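Local coordinates for uncharacterized protein Rv2866 (Mycobacterium tuberculosis, PDB 3G5O) that acts as the RNA-cleaving toxin of a type II toxin-antitoxin pair, cutting preferentially at the 3'-end of purine ribonucleotides, and is neutralised by its antitoxin, at residues P35-L38 and A39-E43. Numbering follows the deposited sequence.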
loop_
_atom_site.group_PDB
_atom_site.type_symbol
_atom_site.label_atom_id
_atom_site.label_comp_id
_atom_site.label_asym_id
_atom_site.label_seq_id
_atom_site.Cartn_x
_atom_site.Cartn_y
_atom_site.Cartn_z
ATOM N N PRO C 35 8.212 9.304 28.230
ATOM C CA PRO C 35 9.490 10.036 28.165
ATOM C C PRO C 35 10.711 9.310 27.611
ATOM O O PRO C 35 11.546 9.961 26.932
ATOM C CB PRO C 35 9.735 10.491 29.621
ATOM C CG PRO C 35 8.325 10.646 30.193
ATOM C CD PRO C 35 7.530 9.490 29.532
ATOM N N ARG C 36 10.875 8.025 27.894
ATOM C CA ARG C 36 12.068 7.337 27.362
ATOM C C ARG C 36 12.042 7.259 25.838
ATOM O O ARG C 36 13.073 7.372 25.174
ATOM C CB ARG C 36 12.201 5.879 27.879
ATOM C CG ARG C 36 12.655 5.733 29.337
ATOM C CD ARG C 36 12.829 4.213 29.663
ATOM N NE ARG C 36 13.826 3.554 28.798
ATOM C CZ ARG C 36 15.140 3.559 29.038
ATOM N NH1 ARG C 36 15.612 4.193 30.101
ATOM N NH2 ARG C 36 15.986 2.947 28.224
ATOM N N ILE C 37 10.872 6.967 25.290
ATOM C CA ILE C 37 10.736 6.797 23.842
ATOM C C ILE C 37 10.823 8.164 23.135
ATOM O O ILE C 37 11.438 8.309 22.050
ATOM C CB ILE C 37 9.412 6.054 23.499
ATOM C CG1 ILE C 37 9.441 4.646 24.118
ATOM C CG2 ILE C 37 9.224 5.953 21.980
ATOM C CD1 ILE C 37 8.172 3.797 23.853
ATOM N N LEU C 38 10.218 9.161 23.786
ATOM C CA LEU C 38 10.239 10.516 23.311
ATOM C C LEU C 38 11.710 10.980 23.191
ATOM O O LEU C 38 12.121 11.470 22.126
ATOM C CB LEU C 38 9.413 11.405 24.226
ATOM C CG LEU C 38 8.963 12.730 23.624
ATOM C CD1 LEU C 38 7.896 13.439 24.537
ATOM C CD2 LEU C 38 10.153 13.643 23.311
ATOM N N ALA C 39 12.510 10.715 24.226
ATOM C CA ALA C 39 13.943 11.073 24.225
ATOM C C ALA C 39 14.733 10.281 23.154
ATOM O O ALA C 39 15.602 10.852 22.486
ATOM C CB ALA C 39 14.558 10.891 25.618
ATOM N N ALA C 40 14.399 9.003 22.958
ATOM C CA ALA C 40 15.079 8.204 21.918
ATOM C C ALA C 40 14.788 8.754 20.497
ATOM O O ALA C 40 15.682 8.817 19.642
ATOM C CB ALA C 40 14.715 6.721 22.005
ATOM N N VAL C 41 13.522 9.072 20.249
ATOM C CA VAL C 41 13.126 9.669 18.977
ATOM C C VAL C 41 13.883 10.968 18.712
ATOM O O VAL C 41 14.368 11.187 17.608
ATOM C CB VAL C 41 11.601 9.924 18.887
ATOM C CG1 VAL C 41 11.264 10.774 17.638
ATOM C CG2 VAL C 41 10.863 8.590 18.814
ATOM N N VAL C 42 13.903 11.862 19.700
ATOM C CA VAL C 42 14.643 13.124 19.576
ATOM C C VAL C 42 16.133 12.919 19.276
ATOM O O VAL C 42 16.717 13.619 18.414
ATOM C CB VAL C 42 14.425 14.041 20.829
ATOM C CG1 VAL C 42 15.484 15.215 20.914
ATOM C CG2 VAL C 42 13.019 14.523 20.872
ATOM N N GLU C 43 16.761 11.973 19.961
ATOM C CA GLU C 43 18.189 11.726 19.734
ATOM C C GLU C 43 18.422 11.063 18.384
ATOM O O GLU C 43 19.438 11.320 17.716
ATOM C CB GLU C 43 18.812 10.897 20.865
ATOM C CG GLU C 43 18.799 11.641 22.219
ATOM C CD GLU C 43 19.831 12.792 22.287
ATOM O OE1 GLU C 43 20.707 12.865 21.393
ATOM O OE2 GLU C 43 19.787 13.603 23.252
#
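P35 to L38 each offer their carbonyl to the amide four residues on, so A39, A40, V41 and V42 are tied back in turn in the i to i+4 pattern of an alpha helix. The bond from A40 N to R36 O is the most bent of the four, with an N-H...O angle of 151°. Those from V41 and V42 are nearly straight, and V41 N lies 2.9 Å from I37 O.

Among the side chains, L38 and V42 make the closer apolar pair. They lie side by side one turn apart and point the same way, with CD2 of L38 3.9 Å from CG2 of V42. With CG of the leucine anti to the backbone N and beside the carbonyl carbon (chi1 -161°), the CD2 methyl is the branch that comes alongside V42. V42 CG2 also lies 3.4 Å from L38 O, so this one methyl packs on both the side chain and the carbonyl of L38.

This is the first part of helix 35-51 in the RelE-family toxin. The pair L38 and V42 meets the antitoxin chain, Rv2865, L38 on its F93 and V42 on its V95, while L38 also touches L33 of the toxin; E43, one position further on, makes a salt bridge through OE2 to R90 of the antitoxin chain. I37 and V41 lie on the toxin's own sheet, I37 on H95 and V41 on V93 of strand 87-95.

Between I37 and V41 the side chains meet more loosely, CG2 to CG2 at 4.4 Å. V41 CG2, beside its own backbone N, sits closer to the main chain, 3.3 Å from I37 O. A39 CB lies 3.4 Å from P35 O, and A39 also packs on V95 of the antitoxin.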